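PDB 4H9D: HNH endonuclease from Geobacter metallireducens, which probably nicks nucleic acid as a manganese-dependent HNH endonuclease and binds a zinc ion. Local coordinates for residues I37-G42 and D53-V58; R21-S26 and S64-V69; R35-C38 and E43-P46. All coordinates share one frame; numbering follows the deposited sequence.

Interaction 1 (I37-G42 and D53-V58). With ZN (zinc ion), chain D.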
loop_
_atom_site.group_PDB
_atom_site.type_symbol
_atom_site.label_atom_id
_atom_site.label_comp_id
_atom_site.label_asym_id
_atom_site.label_seq_id
_atom_site.Cartn_x
_atom_site.Cartn_y
_atom_site.Cartn_z
ATOM N N ILE A 37 1.722 -10.806 -26.138
ATOM C CA ILE A 37 2.928 -11.078 -25.353
ATOM C C ILE A 37 3.104 -10.041 -24.250
ATOM O O ILE A 37 3.083 -8.847 -24.518
ATOM C CB ILE A 37 4.179 -11.060 -26.241
ATOM C CG1 ILE A 37 4.122 -12.222 -27.239
ATOM C CG2 ILE A 37 5.427 -11.149 -25.376
ATOM C CD1 ILE A 37 4.004 -13.596 -26.594
ATOM N N CYS A 38 3.244 -10.495 -23.009
ATOM C CA CYS A 38 3.444 -9.581 -21.886
ATOM C C CYS A 38 4.912 -9.167 -21.876
ATOM O O CYS A 38 5.807 -10.011 -21.849
ATOM C CB CYS A 38 3.104 -10.268 -20.576
ATOM S SG CYS A 38 3.597 -9.307 -19.152
ATOM N N HIS A 39 5.163 -7.870 -21.886
ATOM C CA HIS A 39 6.530 -7.372 -21.940
ATOM C C HIS A 39 7.445 -7.774 -20.796
ATOM O O HIS A 39 8.655 -7.935 -21.001
ATOM C CB HIS A 39 6.527 -5.859 -22.064
ATOM C CG HIS A 39 7.888 -5.279 -22.236
ATOM N ND1 HIS A 39 8.549 -4.615 -21.223
ATOM C CD2 HIS A 39 8.734 -5.294 -23.293
ATOM C CE1 HIS A 39 9.745 -4.247 -21.648
ATOM N NE2 HIS A 39 9.882 -4.645 -22.901
ATOM N N TYR A 40 6.874 -7.945 -19.604
ATOM C CA TYR A 40 7.668 -8.306 -18.438
ATOM C C TYR A 40 7.932 -9.796 -18.332
ATOM O O TYR A 40 9.089 -10.215 -18.298
ATOM C CB TYR A 40 6.995 -7.774 -17.168
ATOM C CG TYR A 40 6.928 -6.262 -17.171
ATOM C CD1 TYR A 40 8.110 -5.495 -17.173
ATOM C CD2 TYR A 40 5.699 -5.588 -17.266
ATOM C CE1 TYR A 40 8.075 -4.102 -17.279
ATOM C CE2 TYR A 40 5.649 -4.184 -17.375
ATOM C CZ TYR A 40 6.846 -3.458 -17.381
ATOM O OH TYR A 40 6.831 -2.091 -17.495
ATOM N N CYS A 41 6.883 -10.614 -18.299
ATOM C CA CYS A 41 7.114 -12.053 -18.187
ATOM C C CYS A 41 7.217 -12.827 -19.505
ATOM O O CYS A 41 7.585 -13.991 -19.501
ATOM C CB CYS A 41 6.062 -12.692 -17.278
ATOM S SG CYS A 41 4.368 -12.579 -17.854
ATOM N N GLY A 42 6.905 -12.185 -20.624
ATOM C CA GLY A 42 7.005 -12.855 -21.912
ATOM C C GLY A 42 5.999 -13.980 -22.106
ATOM O O GLY A 42 6.069 -14.730 -23.082
ATOM N N ASP A 53 1.296 -0.198 -20.012
ATOM C CA ASP A 53 2.110 0.251 -18.897
ATOM C C ASP A 53 3.236 1.118 -19.414
ATOM O O ASP A 53 3.698 0.949 -20.543
ATOM C CB ASP A 53 2.671 -0.938 -18.116
ATOM C CG ASP A 53 3.402 -0.517 -16.846
ATOM O OD1 ASP A 53 3.014 0.500 -16.227
ATOM O OD2 ASP A 53 4.358 -1.220 -16.454
ATOM N N HIS A 54 3.641 2.086 -18.602
ATOM C CA HIS A 54 4.749 2.958 -18.972
ATOM C C HIS A 54 5.960 2.446 -18.218
ATOM O O HIS A 54 5.923 2.321 -16.994
ATOM C CB HIS A 54 4.484 4.392 -18.559
ATOM C CG HIS A 54 3.287 5.004 -19.208
ATOM N ND1 HIS A 54 1.999 4.706 -18.821
ATOM C CD2 HIS A 54 3.185 5.928 -20.191
ATOM C CE1 HIS A 54 1.153 5.426 -19.535
ATOM N NE2 HIS A 54 1.848 6.176 -20.373
ATOM N N LEU A 55 7.017 2.121 -18.951
ATOM C CA LEU A 55 8.236 1.632 -18.329
ATOM C C LEU A 55 8.599 2.654 -17.271
ATOM O O LEU A 55 8.760 2.328 -16.094
ATOM C CB LEU A 55 9.339 1.531 -19.371
ATOM C CG LEU A 55 9.177 0.378 -20.345
ATOM C CD1 LEU A 55 10.211 0.509 -21.427
ATOM C CD2 LEU A 55 9.322 -0.935 -19.600
ATOM N N VAL A 56 8.699 3.898 -17.723
ATOM C CA VAL A 56 8.985 5.045 -16.880
ATOM C C VAL A 56 7.636 5.672 -16.551
ATOM O O VAL A 56 7.002 6.267 -17.417
ATOM C CB VAL A 56 9.814 6.065 -17.640
ATOM C CG1 VAL A 56 9.977 7.311 -16.815
ATOM C CG2 VAL A 56 11.147 5.462 -17.990
ATOM N N PRO A 57 7.177 5.538 -15.298
ATOM C CA PRO A 57 5.892 6.098 -14.868
ATOM C C PRO A 57 5.719 7.550 -15.273
ATOM O O PRO A 57 6.690 8.298 -15.360
ATOM C CB PRO A 57 5.935 5.930 -13.356
ATOM C CG PRO A 57 6.710 4.691 -13.172
ATOM C CD PRO A 57 7.838 4.837 -14.183
ATOM N N VAL A 58 4.477 7.949 -15.524
ATOM C CA VAL A 58 4.178 9.327 -15.914
ATOM C C VAL A 58 4.512 10.304 -14.777
ATOM O O VAL A 58 5.025 11.392 -15.021
ATOM C CB VAL A 58 2.671 9.477 -16.323
ATOM C CG1 VAL A 58 2.304 10.939 -16.533
ATOM C CG2 VAL A 58 2.418 8.706 -17.600
HETATM ZN ZN ZN D . 3.386 -10.580 -17.231
#

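Interaction 2 (R21-S26 and S64-V69)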
loop_
_atom_site.group_PDB
_atom_site.type_symbol
_atom_site.label_atom_id
_atom_site.label_comp_id
_atom_site.label_asym_id
_atom_site.label_seq_id
_atom_site.Cartn_x
_atom_site.Cartn_y
_atom_site.Cartn_z
ATOM N N ARG A 21 -4.315 7.784 -23.734
ATOM C CA ARG A 21 -5.653 7.379 -24.146
ATOM C C ARG A 21 -5.765 7.342 -25.665
ATOM O O ARG A 21 -6.498 6.539 -26.231
ATOM C CB ARG A 21 -6.682 8.353 -23.588
ATOM C CG ARG A 21 -6.994 8.160 -22.118
ATOM C CD ARG A 21 -7.696 9.398 -21.568
ATOM N NE ARG A 21 -8.537 10.046 -22.579
ATOM C CZ ARG A 21 -8.978 11.301 -22.501
ATOM N NH1 ARG A 21 -8.665 12.058 -21.450
ATOM N NH2 ARG A 21 -9.710 11.810 -23.487
ATOM N N GLU A 22 -5.033 8.224 -26.324
ATOM C CA GLU A 22 -5.054 8.288 -27.776
ATOM C C GLU A 22 -4.162 7.199 -28.328
ATOM O O GLU A 22 -4.465 6.595 -29.346
ATOM C CB GLU A 22 -4.529 9.644 -28.245
ATOM C CG GLU A 22 -4.783 9.964 -29.700
ATOM C CD GLU A 22 -6.215 10.413 -29.945
ATOM O OE1 GLU A 22 -6.820 10.992 -29.014
ATOM O OE2 GLU A 22 -6.728 10.204 -31.066
ATOM N N LEU A 23 -3.048 6.957 -27.652
ATOM C CA LEU A 23 -2.094 5.958 -28.110
ATOM C C LEU A 23 -2.670 4.577 -27.935
ATOM O O LEU A 23 -2.367 3.670 -28.702
ATOM C CB LEU A 23 -0.770 6.090 -27.343
ATOM C CG LEU A 23 0.437 5.230 -27.744
ATOM C CD1 LEU A 23 0.787 5.432 -29.203
ATOM C CD2 LEU A 23 1.613 5.607 -26.872
ATOM N N ARG A 24 -3.523 4.429 -26.933
ATOM C CA ARG A 24 -4.134 3.147 -26.645
ATOM C C ARG A 24 -5.152 2.760 -27.712
ATOM O O ARG A 24 -5.440 1.580 -27.906
ATOM C CB ARG A 24 -4.797 3.205 -25.278
ATOM C CG ARG A 24 -5.339 1.889 -24.790
ATOM C CD ARG A 24 -5.997 2.062 -23.429
ATOM N NE ARG A 24 -5.047 2.542 -22.428
ATOM C CZ ARG A 24 -5.243 3.617 -21.669
ATOM N NH1 ARG A 24 -6.360 4.331 -21.797
ATOM N NH2 ARG A 24 -4.328 3.978 -20.776
ATOM N N ARG A 25 -5.689 3.755 -28.407
ATOM C CA ARG A 25 -6.676 3.513 -29.453
ATOM C C ARG A 25 -6.080 3.359 -30.850
ATOM O O ARG A 25 -6.795 3.075 -31.790
ATOM C CB ARG A 25 -7.702 4.644 -29.472
ATOM C CG ARG A 25 -8.576 4.667 -28.236
ATOM C CD ARG A 25 -9.630 5.751 -28.315
ATOM N NE ARG A 25 -9.022 7.074 -28.392
ATOM C CZ ARG A 25 -9.704 8.192 -28.607
ATOM N NH1 ARG A 25 -11.023 8.137 -28.765
ATOM N NH2 ARG A 25 -9.071 9.357 -28.672
ATOM N N SER A 26 -4.775 3.541 -30.982
ATOM C CA SER A 26 -4.112 3.445 -32.276
ATOM C C SER A 26 -4.056 2.030 -32.827
ATOM O O SER A 26 -4.033 1.071 -32.073
ATOM C CB SER A 26 -2.680 3.990 -32.165
ATOM O OG SER A 26 -1.873 3.158 -31.341
ATOM N N SER A 64 4.074 9.287 -22.755
ATOM C CA SER A 64 3.209 8.299 -23.375
ATOM C C SER A 64 3.637 8.234 -24.835
ATOM O O SER A 64 3.143 8.986 -25.666
ATOM C CB SER A 64 1.749 8.726 -23.280
ATOM O OG SER A 64 1.282 8.638 -21.944
ATOM N N THR A 65 4.597 7.365 -25.135
ATOM C CA THR A 65 5.087 7.218 -26.502
ATOM C C THR A 65 5.388 5.744 -26.730
ATOM O O THR A 65 5.587 4.998 -25.766
ATOM C CB THR A 65 6.387 8.030 -26.747
ATOM O OG1 THR A 65 7.473 7.431 -26.033
ATOM C CG2 THR A 65 6.220 9.463 -26.280
ATOM N N ARG A 66 5.420 5.322 -27.994
ATOM C CA ARG A 66 5.687 3.927 -28.328
ATOM C C ARG A 66 6.884 3.380 -27.573
ATOM O O ARG A 66 6.884 2.215 -27.143
ATOM C CB ARG A 66 5.921 3.774 -29.828
ATOM C CG ARG A 66 4.682 3.995 -30.667
ATOM C CD ARG A 66 4.981 3.759 -32.124
ATOM N NE ARG A 66 5.802 4.820 -32.697
ATOM C CZ ARG A 66 6.168 4.861 -33.973
ATOM N NH1 ARG A 66 5.784 3.896 -34.798
ATOM N NH2 ARG A 66 6.900 5.870 -34.432
ATOM N N GLY A 67 7.899 4.225 -27.398
ATOM C CA GLY A 67 9.101 3.808 -26.694
ATOM C C GLY A 67 8.942 3.513 -25.205
ATOM O O GLY A 67 9.479 2.526 -24.696
ATOM N N ASN A 68 8.197 4.358 -24.505
ATOM C CA ASN A 68 8.000 4.194 -23.073
ATOM C C ASN A 68 6.722 3.404 -22.740
ATOM O O ASN A 68 6.454 3.058 -21.592
ATOM C CB ASN A 68 7.985 5.589 -22.429
ATOM C CG ASN A 68 7.939 5.542 -20.931
ATOM O OD1 ASN A 68 8.682 4.784 -20.297
ATOM N ND2 ASN A 68 7.073 6.362 -20.343
ATOM N N VAL A 69 5.936 3.116 -23.759
ATOM C CA VAL A 69 4.707 2.369 -23.565
ATOM C C VAL A 69 4.985 0.907 -23.887
ATOM O O VAL A 69 5.780 0.597 -24.778
ATOM C CB VAL A 69 3.588 2.960 -24.446
ATOM C CG1 VAL A 69 2.636 1.896 -24.885
ATOM C CG2 VAL A 69 2.846 4.028 -23.654
#

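Interaction 3 (R35-C38 and E43-P46). With ZN (zinc ion), chain D.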
loop_
_atom_site.group_PDB
_atom_site.type_symbol
_atom_site.label_atom_id
_atom_site.label_comp_id
_atom_site.label_asym_id
_atom_site.label_seq_id
_atom_site.Cartn_x
_atom_site.Cartn_y
_atom_site.Cartn_z
ATOM N N ARG A 35 -0.688 -9.435 -30.489
ATOM C CA ARG A 35 0.360 -10.443 -30.405
ATOM C C ARG A 35 0.255 -11.184 -29.076
ATOM O O ARG A 35 0.738 -12.297 -28.941
ATOM C CB ARG A 35 1.725 -9.771 -30.556
ATOM C CG ARG A 35 1.832 -8.982 -31.847
ATOM C CD ARG A 35 3.118 -8.188 -31.929
ATOM N NE ARG A 35 3.184 -7.431 -33.174
ATOM C CZ ARG A 35 4.014 -6.413 -33.401
ATOM N NH1 ARG A 35 4.862 -6.014 -32.460
ATOM N NH2 ARG A 35 3.997 -5.795 -34.576
ATOM N N GLY A 36 -0.385 -10.550 -28.101
ATOM C CA GLY A 36 -0.592 -11.157 -26.796
ATOM C C GLY A 36 0.612 -11.507 -25.943
ATOM O O GLY A 36 0.539 -12.407 -25.104
ATOM N N ILE A 37 1.722 -10.806 -26.138
ATOM C CA ILE A 37 2.928 -11.078 -25.353
ATOM C C ILE A 37 3.104 -10.041 -24.250
ATOM O O ILE A 37 3.083 -8.847 -24.518
ATOM C CB ILE A 37 4.179 -11.060 -26.241
ATOM C CG1 ILE A 37 4.122 -12.222 -27.239
ATOM C CG2 ILE A 37 5.427 -11.149 -25.376
ATOM C CD1 ILE A 37 4.004 -13.596 -26.594
ATOM N N CYS A 38 3.244 -10.495 -23.009
ATOM C CA CYS A 38 3.444 -9.581 -21.886
ATOM C C CYS A 38 4.912 -9.167 -21.876
ATOM O O CYS A 38 5.807 -10.011 -21.849
ATOM C CB CYS A 38 3.104 -10.268 -20.576
ATOM S SG CYS A 38 3.597 -9.307 -19.152
ATOM N N GLU A 43 5.064 -14.103 -21.169
ATOM C CA GLU A 43 4.038 -15.126 -21.235
ATOM C C GLU A 43 2.989 -14.653 -22.233
ATOM O O GLU A 43 2.937 -13.471 -22.545
ATOM C CB GLU A 43 3.410 -15.303 -19.856
ATOM C CG GLU A 43 2.510 -16.506 -19.743
ATOM C CD GLU A 43 2.010 -16.721 -18.334
ATOM O OE1 GLU A 43 2.802 -16.514 -17.385
ATOM O OE2 GLU A 43 0.830 -17.112 -18.180
ATOM N N ILE A 44 2.151 -15.555 -22.731
ATOM C CA ILE A 44 1.130 -15.158 -23.695
ATOM C C ILE A 44 -0.254 -15.044 -23.062
ATOM O O ILE A 44 -0.652 -15.895 -22.266
ATOM C CB ILE A 44 1.075 -16.134 -24.876
ATOM C CG1 ILE A 44 2.446 -16.197 -25.540
ATOM C CG2 ILE A 44 0.058 -15.668 -25.884
ATOM C CD1 ILE A 44 2.470 -16.966 -26.817
ATOM N N PHE A 45 -0.974 -13.978 -23.419
ATOM C CA PHE A 45 -2.312 -13.705 -22.893
ATOM C C PHE A 45 -3.265 -13.207 -23.956
ATOM O O PHE A 45 -2.856 -12.744 -25.021
ATOM C CB PHE A 45 -2.294 -12.605 -21.826
ATOM C CG PHE A 45 -1.363 -12.857 -20.705
ATOM C CD1 PHE A 45 0.013 -12.839 -20.908
ATOM C CD2 PHE A 45 -1.855 -13.099 -19.429
ATOM C CE1 PHE A 45 0.886 -13.061 -19.855
ATOM C CE2 PHE A 45 -0.990 -13.322 -18.373
ATOM C CZ PHE A 45 0.386 -13.302 -18.583
ATOM N N PRO A 46 -4.568 -13.290 -23.664
ATOM C CA PRO A 46 -5.572 -12.821 -24.612
ATOM C C PRO A 46 -5.597 -11.301 -24.457
ATOM O O PRO A 46 -5.534 -10.785 -23.339
ATOM C CB PRO A 46 -6.859 -13.471 -24.105
ATOM C CG PRO A 46 -6.374 -14.679 -23.367
ATOM C CD PRO A 46 -5.189 -14.139 -22.634
HETATM ZN ZN ZN D . 3.386 -10.580 -17.231
#

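Interaction 1 (I37-G42 and D53-V58)
Tyr40 spans from the zinc knuckle to Asp53 in strand 50-54 and Leu55 just after it, joining the zinc site to a strand whose Asp53-His54 pair probably corresponds to the Asp-His of HNH (His-Me finger) proteins. Its CB leaves the tight turn between Cys38 and Cys41, whose SG atoms each bind zinc at 2.3 Å. With CG anti to the carbonyl carbon (chi1 -63°), the ring is carried away from the metal toward the strand. Over one ring face, offset toward the rim, lies His39 ND1, 4.0 Å above the plane. Farther out the two edges part company: CE1 packs on Leu55 CD2 at 4.1 Å, while CE2 lies 3.4 Å from Asp53 OD2, which sits near the ring plane. At the tip, Tyr40 OH donates to Asp53 OD2 at 2.8 Å, meeting that oxygen from above the carboxylate, 35° out of its plane; ring and carboxylate planes are 58° apart. The hydroxyl also touches Leu55 CD2 at 3.5 Å. Val70, Ala72, Cys76 and Lys80 touch the tyrosine too, so the ring is packed against strand 69-73, helix 74-82 and, edge-to-face, Trp88 of helix 85-92. The turn beneath it is closed by Gly42 N donating to Cys38 O at 2.7 Å. The same leucine methyl reaches the histidine: His39 CE1 lies 3.9 Å from Leu55 CD2.

Interaction 2 (R21-S26 and S64-V69)
Leu23, near the end of helix 10-24, pushes its side chain against Ser64, Thr65, Arg66 and Val69, the connection into the second strand of the two-stranded hairpin of what is, by family, an HNH (His-Me finger) fold. The contact is made by van der Waals packing, with no hydrogen bond across. Leu23 CD2 and Val69 CG2 meet tip to tip at 3.8 Å. Leu23 CD2 also rests on the backbone, 3.8 Å from Thr65 C. The other branch, CD1, lies alongside the aliphatic part of Arg66, 4.4 Å from Arg66 CG. Holding CG opposite the backbone nitrogen (chi1 -174°) extends the leucine straight at the loop. Trp28 of helix 27-34 packs on Leu23 and Val69 and forms a cation-pi contact with Arg66, so it touches both segments.

Hydrogen bonds within each segment shape it, and others reach outside. Val69 N donates to Thr65 O at 2.8 Å, folding residues 65-69 into a helical turn that brings Val69 back toward the leucine. The buried Ser64 hydroxyl is engaged by Glu16 O and His54 NE2. On the helix, the one salt bridge joins Arg25 NH2 to Glu22 OE1, which lies in the guanidinium plane at its edge. Ser26 is the N-cap of the next helix: its OG caps Trp29 N and also donates to Leu23 O at 2.7 Å, tilted 23° from the carbonyl plane.

Interaction 3 (R35-C38 and E43-P46)
Gly36 O accepts a hydrogen bond of 2.8 Å from Phe45 N of the facing segment, nearly straight at 164° and in the carbonyl plane; Ile44 CA also approaches it, in a weaker CA-H...O contact. The second backbone bond runs the other way, from Cys38 N to Glu43 O at 3.0 Å, with the N-H pointing almost directly at the oxygen (174°). Together they flank Ile37 and Ile44, a non-hydrogen-bonded antiparallel pair forming a single bridge, and the two segments are the arms on either side of the zinc knuckle. Gly36 takes positive phi as the chain leaves helix 27-34, and having no side chain it can lie close against the backbone of Phe45.

Side chains add an apolar layer on each side of the bridge. Ile37 CD1 packs on CG1 and CD1 of Ile44, the two isoleucines crossing obliquely in an exposed patch. Around the zinc, Phe45 is directed by its first torsion (chi1 -55°, CG anti to the carbonyl carbon) so that the ring turns toward Cys38; Phe45 CE1 reaches Cys38 CB at 3.6 Å, and its side chain also comes close to that of Cys73. The arms are thus tied through main-chain atoms, while the aromatic packs on the carbon part of a zinc ligand. Cys38 SG itself binds the metal and takes weak N-H...S bonds from Tyr40 N and Cys41 N, and the phenylalanine would probably help screen the negatively charged thiolate site from water.

Interactions 1 and 3 start from the same chain segment, share Ile37 and Cys38, and both reach the zinc ion; their centres are 12 Å apart. Interaction 3 pairs the arms on either side of the knuckle, and interaction 1 joins its turn to strand 50-54. Interaction 2, whose loop along the chain encloses both, meets interaction 1 directly: Asn68 OD1 probably accepts from Val56 N at 2.7 Å, and Asn68 O from Leu55 N at 2.9 Å. From interaction 3 it is separated by about 10 Å between nearest atoms. A bound magnesium ion lies about 11 Å from the Asp53 side chain, and Asp53 OD2 is 9.4 Å from the zinc ion.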